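Ethyl acetate hydrolase (Pseudomonas veronii, PDB 5EFZ) hydrolyses ethyl acetate to ethanol and acetate, a step in the breakdown of short-chain methyl ketones such as 2-butanone. Local coordinates at residues N60-P65 / L146-S151; R218-W223 / F253-F258; K294-V299 / I320-F325. One frame throughout, in Å; residues are numbered along the deposited sequence.

Contacts 1 and 3 belong to one mixed beta sheet of the alpha/beta-hydrolase fold; contact 2 lies between two helices. Along the chain the three follow in series, each closing before the next opens. Contact 1 pairs inner strands 61-65 and 146-150. Contact 3 pairs 296-300 with 324-325, the outermost strand on that side within the chain. The centres of contacts 1 and 3 are about 15 Å apart. Contact 2 is on the other side of the chain's centre, its own centre about 27 Å from that of contact 1. Yet Trp223 of contact 2 reaches toward Ser151 of contact 1, nearest side-chain atoms about 6 Å apart. Sheet and helices thus both border the active site.

Contact 1 (N60-P65 / L146-S151); sequences NAILVP and LVVGGS. With ACT (acetate ion), chain O.
Leu146 lies beside Ile62 in a parallel strand pair at the heart of the alpha/beta-hydrolase sheet, where strand 146-150 runs into what fits the nucleophile elbow of this fold. Leu146 O accepts a hydrogen bond from Leu63 N at 3.0 Å. Leu146 CB and CD2 pack on Ile62 CG2, the side chains crossing at a slant. Ile62 CG2 is placed for this by standing anti to its own backbone N, with CG1 beside that N (chi1 -62°).

Val147 faces the other side of the sheet with Leu63, where helix 152-163 covers both through Thr157 and Trp160. Val148 N then donates to Leu63 O at 3.1 Å. Val148 CG1 lies 3.9 Å from Ile62 CG2. It also touches Val64 CG2. Val148 O meets Val64 CA, and lies 3.2 Å from Pro65 CD.

Gly149 follows next to the proline ring; a CB here would come tight against Pro65 CD. From Gly150 a water takes over the pairing, accepting from Gly150 N and donating to Pro65 O. Ser151, inferred as the nucleophile, ends the segment before helix 152-163. His334 and Phe308 touch it. An acetate, probably from the crystallisation liquor, puts its O at an unusually short, doubtful 2.5 Å from Ser151 OG.

Contact 2 (R218-W223 / F253-F258); sequences RHAKLW and FMKRYF
Phe258 meets both His219 and Trp223, forming an aromatic cluster between two helices of this alpha/beta-hydrolase. Segments 218-223 and 253-258, on helices 213-227 and 246-258, cross at 132°. His219 comes edge-on to one face of Phe258 in a T-shaped pair, planes at 88°. His219 CD2 lies 3.8 Å from Phe258 CE1 and is offset toward the rim. Trp223 meets the Phe258 ring differently. The five-membered ring and the phenyl ring are nearly parallel but slid apart, so they barely overlap. Phe258 CZ lies over the indole face, 3.3 Å from Trp223 CD1. Tyr257 CD1 covers the face of Phe258 opposite His219.

Ala220 fills the point of nearest backbone approach. Ala220 CB touches Met254 O, Lys255 CA and Phe258 CD2, the last at 3.8 Å. The small side chain fits this close crossing. Met254 bends at chi2 and chi3, which brings Met254 CE to 3.5 Å from Trp223 CB.

Further out, His219 ND1 is bonded to Leu191 O, which helps to fix the imidazole. Phe187 packs edge-to-face with Trp223, whose side chain also touches His334 of the active site. Toward the second subunit, Lys221 runs beside Lys255, both extended. Lys221 NZ forms salt bridges with Glu189 and Glu193 of the second subunit. The like charges of the two lysines are not in contact, with Lys221 NZ 5.0 Å from Lys255 NZ.

Contact 3 (K294-V299 / I320-F325); sequences KAKTYV and IPNSEF
Lys296 sends CG anti to its backbone N (chi1 -177°) and then bends at chi2 (64°), which carries NZ across to Asn322 and Glu324. With CG anti to N (chi1 -164°), the Asn322 side chain reaches to Lys296 and crosses it at about a right angle. This is the parallel edge of a beta-alpha-beta unit in the alpha/beta-hydrolase fold, strands 296-300 and 324-325 joined through helix 310-317.

Lys296 NZ makes three bonds. The shortest runs from Lys296 NZ to backbone Asn322 O, nearly end-on to the carbonyl and unusually short at 2.5 Å. In the second, Lys296 NZ reaches Asn322 OD1 from above the amide plane, at 3.3 Å. The third is a weak bond within a salt bridge to Glu324 OE2. With an alanine here, Asn322 O and Glu324 OE2 would probably lose this amine, and the Asn322 side chain one of its holds.

Glu324 also pairs through OE1 with Arg326. Its side chain runs alongside Tyr298, with the carboxylate carbon Glu324 CD 3.8 Å from Tyr298 CE1. A water joins Tyr298 OH to Glu324 OE2.

The backbones pair in register. Glu324 N donates to Thr297 O at 2.9 Å, and Val299 N to Glu324 O at 3.0 Å. On the other side of the sheet Val299 packs its CG2 on Ile320 CD1 and its CG1 on Phe325 CD1; helix 310-317 covers Val299 and Phe325. The type II turn from Ile320 to Ser323 leads into the strand, and Ser323 OG donates to Ile320 O at 2.6 Å.

Contact 1 (N60-P65 / L146-S151)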
loop_
_atom_site.group_PDB
_atom_site.type_symbol
_atom_site.label_atom_id
_atom_site.label_comp_id
_atom_site.label_asym_id
_atom_site.label_seq_id
_atom_site.Cartn_x
_atom_site.Cartn_y
_atom_site.Cartn_z
ATOM N N ASN A 60 -34.466 -20.943 2.611
ATOM C CA ASN A 60 -33.108 -21.198 3.114
ATOM C C ASN A 60 -32.029 -20.964 2.072
ATOM O O ASN A 60 -30.953 -21.569 2.123
ATOM C CB ASN A 60 -32.993 -22.628 3.649
ATOM C CG ASN A 60 -33.141 -23.681 2.542
ATOM O OD1 ASN A 60 -33.813 -23.444 1.550
ATOM N ND2 ASN A 60 -32.539 -24.852 2.736
ATOM N N ALA A 61 -32.300 -20.058 1.144
ATOM C CA ALA A 61 -31.336 -19.720 0.093
ATOM C C ALA A 61 -30.334 -18.675 0.568
ATOM O O ALA A 61 -30.715 -17.630 1.108
ATOM C CB ALA A 61 -32.076 -19.217 -1.139
ATOM N N ILE A 62 -29.049 -18.952 0.349
ATOM C CA ILE A 62 -27.975 -17.988 0.639
ATOM C C ILE A 62 -27.253 -17.694 -0.680
ATOM O O ILE A 62 -26.854 -18.614 -1.384
ATOM C CB ILE A 62 -26.963 -18.528 1.669
ATOM C CG1 ILE A 62 -27.651 -18.810 3.012
ATOM C CG2 ILE A 62 -25.742 -17.518 1.838
ATOM C CD1 ILE A 62 -26.737 -19.436 4.052
ATOM N N LEU A 63 -27.114 -16.417 -1.016
ATOM C CA LEU A 63 -26.446 -16.053 -2.281
ATOM C C LEU A 63 -25.032 -15.629 -1.964
ATOM O O LEU A 63 -24.829 -14.838 -1.061
ATOM C CB LEU A 63 -27.168 -14.924 -2.987
ATOM C CG LEU A 63 -26.463 -14.354 -4.234
ATOM C CD1 LEU A 63 -26.606 -15.330 -5.370
ATOM C CD2 LEU A 63 -27.136 -13.044 -4.600
ATOM N N VAL A 64 -24.065 -16.171 -2.710
ATOM C CA VAL A 64 -22.656 -15.861 -2.505
ATOM C C VAL A 64 -22.082 -15.351 -3.835
ATOM O O VAL A 64 -21.821 -16.150 -4.737
ATOM C CB VAL A 64 -21.877 -17.097 -2.038
ATOM C CG1 VAL A 64 -20.422 -16.715 -1.730
ATOM C CG2 VAL A 64 -22.542 -17.685 -0.742
ATOM N N PRO A 65 -21.924 -14.021 -3.975
ATOM C CA PRO A 65 -21.233 -13.471 -5.162
ATOM C C PRO A 65 -19.740 -13.718 -5.080
ATOM O O PRO A 65 -19.233 -14.039 -4.018
ATOM C CB PRO A 65 -21.510 -11.952 -5.092
ATOM C CG PRO A 65 -22.652 -11.805 -4.071
ATOM C CD PRO A 65 -22.409 -12.948 -3.085
ATOM N N LEU A 146 -29.760 -14.890 3.372
ATOM C CA LEU A 146 -28.490 -14.184 3.585
ATOM C C LEU A 146 -27.872 -13.911 2.229
ATOM O O LEU A 146 -27.955 -14.769 1.347
ATOM C CB LEU A 146 -27.518 -15.027 4.442
ATOM C CG LEU A 146 -26.078 -14.503 4.560
ATOM C CD1 LEU A 146 -26.117 -13.179 5.386
ATOM C CD2 LEU A 146 -25.219 -15.541 5.291
ATOM N N VAL A 147 -27.347 -12.696 2.047
ATOM C CA VAL A 147 -26.400 -12.400 0.989
ATOM C C VAL A 147 -25.046 -12.158 1.671
ATOM O O VAL A 147 -24.955 -11.378 2.612
ATOM C CB VAL A 147 -26.811 -11.190 0.168
ATOM C CG1 VAL A 147 -25.776 -10.955 -0.940
ATOM C CG2 VAL A 147 -28.216 -11.433 -0.481
ATOM N N VAL A 148 -24.014 -12.868 1.242
ATOM C CA VAL A 148 -22.698 -12.709 1.868
ATOM C C VAL A 148 -21.601 -12.773 0.815
ATOM O O VAL A 148 -21.602 -13.652 -0.056
ATOM C CB VAL A 148 -22.451 -13.795 2.980
ATOM C CG1 VAL A 148 -22.680 -15.242 2.437
ATOM C CG2 VAL A 148 -21.032 -13.628 3.642
ATOM N N GLY A 149 -20.647 -11.842 0.901
ATOM C CA GLY A 149 -19.510 -11.889 -0.007
ATOM C C GLY A 149 -18.387 -11.041 0.536
ATOM O O GLY A 149 -18.601 -10.239 1.449
ATOM N N GLY A 150 -17.191 -11.228 -0.019
ATOM C CA GLY A 150 -16.033 -10.471 0.419
ATOM C C GLY A 150 -15.514 -9.615 -0.716
ATOM O O GLY A 150 -15.554 -10.024 -1.877
ATOM N N SER A 151 -15.053 -8.432 -0.344
ATOM C CA SER A 151 -14.492 -7.421 -1.257
ATOM C C SER A 151 -15.459 -7.082 -2.405
ATOM O O SER A 151 -16.492 -6.483 -2.134
ATOM C CB SER A 151 -13.139 -7.860 -1.781
ATOM O OG SER A 151 -12.492 -6.729 -2.353
HETATM C C ACT O . -11.197 -8.848 -4.151
HETATM O O ACT O . -10.654 -7.893 -3.528
HETATM O OXT ACT O . -12.361 -8.649 -4.638
HETATM C CH3 ACT O . -10.496 -10.159 -4.272
HETATM O O HOH W 1 -17.170 -13.171 -2.453
#

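Contact 2 (R218-W223 / F253-F258)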
loop_
_atom_site.group_PDB
_atom_site.type_symbol
_atom_site.label_atom_id
_atom_site.label_comp_id
_atom_site.label_asym_id
_atom_site.label_seq_id
_atom_site.Cartn_x
_atom_site.Cartn_y
_atom_site.Cartn_z
ATOM N N ARG A 218 3.708 -8.017 -12.550
ATOM C CA ARG A 218 3.740 -6.695 -11.877
ATOM C C ARG A 218 2.465 -6.502 -11.073
ATOM O O ARG A 218 2.466 -5.953 -9.961
ATOM C CB ARG A 218 3.926 -5.533 -12.904
ATOM C CG ARG A 218 5.257 -5.570 -13.676
ATOM C CD ARG A 218 5.301 -4.515 -14.843
ATOM N NE ARG A 218 6.507 -4.638 -15.686
ATOM C CZ ARG A 218 6.493 -4.661 -17.020
ATOM N NH1 ARG A 218 5.338 -4.580 -17.672
ATOM N NH2 ARG A 218 7.627 -4.771 -17.704
ATOM N N HIS A 219 1.363 -6.969 -11.659
ATOM C CA HIS A 219 0.056 -6.958 -11.024
ATOM C C HIS A 219 0.114 -7.775 -9.723
ATOM O O HIS A 219 -0.327 -7.310 -8.662
ATOM C CB HIS A 219 -0.939 -7.561 -12.022
ATOM C CG HIS A 219 -2.388 -7.419 -11.660
ATOM N ND1 HIS A 219 -3.102 -6.278 -11.919
ATOM C CD2 HIS A 219 -3.255 -8.309 -11.123
ATOM C CE1 HIS A 219 -4.370 -6.467 -11.560
ATOM N NE2 HIS A 219 -4.481 -7.678 -11.061
ATOM N N ALA A 220 0.712 -8.969 -9.811
ATOM C CA ALA A 220 0.886 -9.815 -8.624
ATOM C C ALA A 220 1.751 -9.138 -7.557
ATOM O O ALA A 220 1.473 -9.262 -6.362
ATOM C CB ALA A 220 1.497 -11.166 -9.005
ATOM N N LYS A 221 2.817 -8.458 -7.966
ATOM C CA LYS A 221 3.669 -7.787 -6.975
ATOM C C LYS A 221 2.904 -6.679 -6.257
ATOM O O LYS A 221 3.050 -6.483 -5.042
ATOM C CB LYS A 221 4.916 -7.201 -7.625
ATOM C CG LYS A 221 5.993 -8.205 -7.948
ATOM C CD LYS A 221 7.263 -7.407 -8.282
ATOM C CE LYS A 221 8.426 -8.243 -8.697
ATOM N NZ LYS A 221 9.596 -7.349 -9.035
ATOM N N LEU A 222 2.085 -5.942 -7.005
ATOM C CA LEU A 222 1.282 -4.882 -6.383
ATOM C C LEU A 222 0.281 -5.460 -5.403
ATOM O O LEU A 222 0.025 -4.870 -4.350
ATOM C CB LEU A 222 0.560 -4.066 -7.444
ATOM C CG LEU A 222 1.482 -3.184 -8.264
ATOM C CD1 LEU A 222 0.833 -2.812 -9.625
ATOM C CD2 LEU A 222 1.812 -1.906 -7.472
ATOM N N TRP A 223 -0.303 -6.603 -5.743
ATOM C CA TRP A 223 -1.187 -7.310 -4.827
ATOM C C TRP A 223 -0.450 -7.788 -3.576
ATOM O O TRP A 223 -1.020 -7.833 -2.496
ATOM C CB TRP A 223 -1.847 -8.507 -5.525
ATOM C CG TRP A 223 -3.126 -8.113 -6.171
ATOM C CD1 TRP A 223 -3.368 -7.957 -7.523
ATOM C CD2 TRP A 223 -4.357 -7.805 -5.501
ATOM N NE1 TRP A 223 -4.691 -7.590 -7.721
ATOM C CE2 TRP A 223 -5.319 -7.498 -6.506
ATOM C CE3 TRP A 223 -4.751 -7.796 -4.152
ATOM C CZ2 TRP A 223 -6.646 -7.137 -6.192
ATOM C CZ3 TRP A 223 -6.083 -7.436 -3.842
ATOM C CH2 TRP A 223 -7.008 -7.138 -4.865
ATOM N N PHE A 253 3.427 -18.201 -4.643
ATOM C CA PHE A 253 2.028 -17.998 -4.290
ATOM C C PHE A 253 1.394 -16.930 -5.215
ATOM O O PHE A 253 0.423 -17.195 -5.946
ATOM C CB PHE A 253 1.920 -17.581 -2.802
ATOM C CG PHE A 253 0.505 -17.534 -2.254
ATOM C CD1 PHE A 253 -0.374 -16.536 -2.622
ATOM C CD2 PHE A 253 0.085 -18.466 -1.317
ATOM C CE1 PHE A 253 -1.669 -16.484 -2.108
ATOM C CE2 PHE A 253 -1.203 -18.428 -0.783
ATOM C CZ PHE A 253 -2.086 -17.431 -1.175
ATOM N N MET A 254 1.936 -15.722 -5.187
ATOM C CA MET A 254 1.234 -14.574 -5.783
ATOM C C MET A 254 1.370 -14.538 -7.309
ATOM O O MET A 254 0.380 -14.400 -7.996
ATOM C CB MET A 254 1.766 -13.256 -5.186
ATOM C CG MET A 254 1.563 -13.129 -3.633
ATOM S SD MET A 254 -0.193 -13.005 -3.247
ATOM C CE MET A 254 -0.656 -11.499 -4.072
ATOM N N LYS A 255 2.596 -14.619 -7.831
ATOM C CA LYS A 255 2.740 -14.649 -9.283
ATOM C C LYS A 255 2.010 -15.856 -9.885
ATOM O O LYS A 255 1.361 -15.759 -10.918
ATOM C CB LYS A 255 4.214 -14.679 -9.683
ATOM C CG LYS A 255 4.933 -13.350 -9.423
ATOM C CD LYS A 255 6.379 -13.357 -9.921
ATOM C CE LYS A 255 7.047 -12.010 -9.653
ATOM N NZ LYS A 255 8.457 -12.050 -10.110
ATOM N N ARG A 256 2.129 -16.994 -9.217
ATOM C CA ARG A 256 1.514 -18.227 -9.712
ATOM C C ARG A 256 -0.014 -18.104 -9.761
ATOM O O ARG A 256 -0.648 -18.629 -10.680
ATOM C CB ARG A 256 1.948 -19.409 -8.833
ATOM C CG ARG A 256 1.371 -20.754 -9.231
ATOM C CD ARG A 256 1.986 -21.915 -8.414
ATOM N NE ARG A 256 3.407 -22.078 -8.734
ATOM C CZ ARG A 256 4.357 -22.438 -7.869
ATOM N NH1 ARG A 256 4.058 -22.723 -6.604
ATOM N NH2 ARG A 256 5.613 -22.541 -8.280
ATOM N N TYR A 257 -0.592 -17.386 -8.803
ATOM C CA TYR A 257 -2.052 -17.197 -8.737
ATOM C C TYR A 257 -2.556 -16.457 -9.985
ATOM O O TYR A 257 -3.539 -16.867 -10.608
ATOM C CB TYR A 257 -2.447 -16.423 -7.455
ATOM C CG TYR A 257 -3.934 -16.072 -7.405
ATOM C CD1 TYR A 257 -4.369 -14.804 -7.704
ATOM C CD2 TYR A 257 -4.880 -17.037 -7.075
ATOM C CE1 TYR A 257 -5.738 -14.491 -7.711
ATOM C CE2 TYR A 257 -6.245 -16.734 -7.069
ATOM C CZ TYR A 257 -6.648 -15.458 -7.379
ATOM O OH TYR A 257 -7.989 -15.137 -7.369
ATOM N N PHE A 258 -1.886 -15.373 -10.346
ATOM C CA PHE A 258 -2.344 -14.547 -11.464
ATOM C C PHE A 258 -1.854 -15.033 -12.824
ATOM O O PHE A 258 -2.437 -14.659 -13.832
ATOM C CB PHE A 258 -1.913 -13.079 -11.284
ATOM C CG PHE A 258 -2.720 -12.342 -10.237
ATOM C CD1 PHE A 258 -4.045 -11.998 -10.495
ATOM C CD2 PHE A 258 -2.173 -12.031 -8.995
ATOM C CE1 PHE A 258 -4.816 -11.327 -9.524
ATOM C CE2 PHE A 258 -2.930 -11.344 -8.017
ATOM C CZ PHE A 258 -4.259 -11.026 -8.288
#

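Contact 3 (K294-V299 / I320-F325)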
loop_
_atom_site.group_PDB
_atom_site.type_symbol
_atom_site.label_atom_id
_atom_site.label_comp_id
_atom_site.label_asym_id
_atom_site.label_seq_id
_atom_site.Cartn_x
_atom_site.Cartn_y
_atom_site.Cartn_z
ATOM N N LYS A 294 -33.084 -2.807 4.639
ATOM C CA LYS A 294 -33.924 -3.429 5.661
ATOM C C LYS A 294 -33.304 -4.710 6.238
ATOM O O LYS A 294 -33.702 -5.177 7.323
ATOM C CB LYS A 294 -35.306 -3.753 5.079
ATOM C CG LYS A 294 -36.082 -2.501 4.685
ATOM C CD LYS A 294 -37.409 -2.818 4.017
ATOM C CE LYS A 294 -38.430 -3.289 4.989
ATOM N NZ LYS A 294 -39.768 -3.371 4.327
ATOM N N ALA A 295 -32.352 -5.281 5.504
ATOM C CA ALA A 295 -31.664 -6.508 5.917
ATOM C C ALA A 295 -30.970 -6.332 7.249
ATOM O O ALA A 295 -30.347 -5.298 7.484
ATOM C CB ALA A 295 -30.604 -6.940 4.865
ATOM N N LYS A 296 -31.030 -7.356 8.097
ATOM C CA LYS A 296 -30.127 -7.410 9.256
ATOM C C LYS A 296 -28.725 -7.532 8.738
ATOM O O LYS A 296 -28.371 -8.531 8.087
ATOM C CB LYS A 296 -30.481 -8.592 10.181
ATOM C CG LYS A 296 -29.634 -8.694 11.477
ATOM C CD LYS A 296 -29.864 -7.480 12.365
ATOM C CE LYS A 296 -28.933 -7.457 13.593
ATOM N NZ LYS A 296 -29.064 -6.191 14.402
ATOM N N THR A 297 -27.893 -6.521 9.000
ATOM C CA THR A 297 -26.596 -6.443 8.325
ATOM C C THR A 297 -25.382 -6.428 9.268
ATOM O O THR A 297 -25.348 -5.645 10.217
ATOM C CB THR A 297 -26.531 -5.159 7.447
ATOM O OG1 THR A 297 -27.651 -5.143 6.559
ATOM C CG2 THR A 297 -25.238 -5.102 6.644
ATOM N N TYR A 298 -24.418 -7.312 9.006
ATOM C CA TYR A 298 -23.106 -7.300 9.674
ATOM C C TYR A 298 -22.062 -6.702 8.724
ATOM O O TYR A 298 -21.889 -7.173 7.583
ATOM C CB TYR A 298 -22.660 -8.723 10.076
ATOM C CG TYR A 298 -23.343 -9.309 11.292
ATOM C CD1 TYR A 298 -24.398 -8.653 11.914
ATOM C CD2 TYR A 298 -22.940 -10.537 11.804
ATOM C CE1 TYR A 298 -25.039 -9.216 13.029
ATOM C CE2 TYR A 298 -23.570 -11.105 12.917
ATOM C CZ TYR A 298 -24.603 -10.441 13.512
ATOM O OH TYR A 298 -25.216 -11.001 14.600
ATOM N N VAL A 299 -21.381 -5.655 9.192
ATOM C CA VAL A 299 -20.313 -5.009 8.440
ATOM C C VAL A 299 -19.007 -5.512 9.042
ATOM O O VAL A 299 -18.763 -5.318 10.248
ATOM C CB VAL A 299 -20.397 -3.466 8.544
ATOM C CG1 VAL A 299 -19.209 -2.799 7.784
ATOM C CG2 VAL A 299 -21.765 -2.951 8.049
ATOM N N ILE A 320 -26.216 2.528 8.353
ATOM C CA ILE A 320 -27.094 1.388 8.049
ATOM C C ILE A 320 -27.955 1.030 9.274
ATOM O O ILE A 320 -27.443 0.586 10.302
ATOM C CB ILE A 320 -26.292 0.143 7.625
ATOM C CG1 ILE A 320 -25.367 0.477 6.446
ATOM C CG2 ILE A 320 -27.242 -0.987 7.246
ATOM C CD1 ILE A 320 -24.385 -0.660 6.091
ATOM N N PRO A 321 -29.274 1.214 9.168
ATOM C CA PRO A 321 -30.082 0.980 10.378
ATOM C C PRO A 321 -30.125 -0.502 10.724
ATOM O O PRO A 321 -30.004 -1.265 9.777
ATOM C CB PRO A 321 -31.463 1.492 9.982
ATOM C CG PRO A 321 -31.492 1.419 8.485
ATOM C CD PRO A 321 -30.080 1.622 8.004
ATOM N N ASN A 322 -30.217 -0.887 12.000
ATOM C CA ASN A 322 -30.361 -2.307 12.371
ATOM C C ASN A 322 -29.011 -3.059 12.382
ATOM O O ASN A 322 -28.908 -4.160 12.915
ATOM C CB ASN A 322 -31.362 -2.996 11.405
ATOM C CG ASN A 322 -31.880 -4.327 11.902
ATOM O OD1 ASN A 322 -31.651 -4.723 13.047
ATOM N ND2 ASN A 322 -32.579 -5.043 11.016
ATOM N N SER A 323 -27.973 -2.442 11.834
ATOM C CA SER A 323 -26.710 -3.131 11.548
ATOM C C SER A 323 -25.784 -3.274 12.756
ATOM O O SER A 323 -26.010 -2.665 13.799
ATOM C CB SER A 323 -25.963 -2.398 10.433
ATOM O OG SER A 323 -25.509 -1.121 10.870
ATOM N N GLU A 324 -24.725 -4.062 12.592
ATOM C CA GLU A 324 -23.712 -4.241 13.636
ATOM C C GLU A 324 -22.345 -4.205 13.013
ATOM O O GLU A 324 -22.159 -4.695 11.911
ATOM C CB GLU A 324 -23.899 -5.554 14.385
ATOM C CG GLU A 324 -25.260 -5.616 15.061
ATOM C CD GLU A 324 -25.435 -6.811 15.960
ATOM O OE1 GLU A 324 -24.418 -7.391 16.382
ATOM O OE2 GLU A 324 -26.602 -7.177 16.250
ATOM N N PHE A 325 -21.393 -3.645 13.740
ATOM C CA PHE A 325 -20.014 -3.561 13.271
ATOM C C PHE A 325 -19.212 -4.685 13.920
ATOM O O PHE A 325 -19.083 -4.743 15.155
ATOM C CB PHE A 325 -19.438 -2.173 13.616
ATOM C CG PHE A 325 -18.088 -1.897 13.005
ATOM C CD1 PHE A 325 -17.947 -1.838 11.631
ATOM C CD2 PHE A 325 -16.973 -1.654 13.819
ATOM C CE1 PHE A 325 -16.697 -1.550 11.050
ATOM C CE2 PHE A 325 -15.707 -1.372 13.245
ATOM C CZ PHE A 325 -15.586 -1.336 11.850
HETATM O O HOH W 2 -27.048 -9.736 16.064
#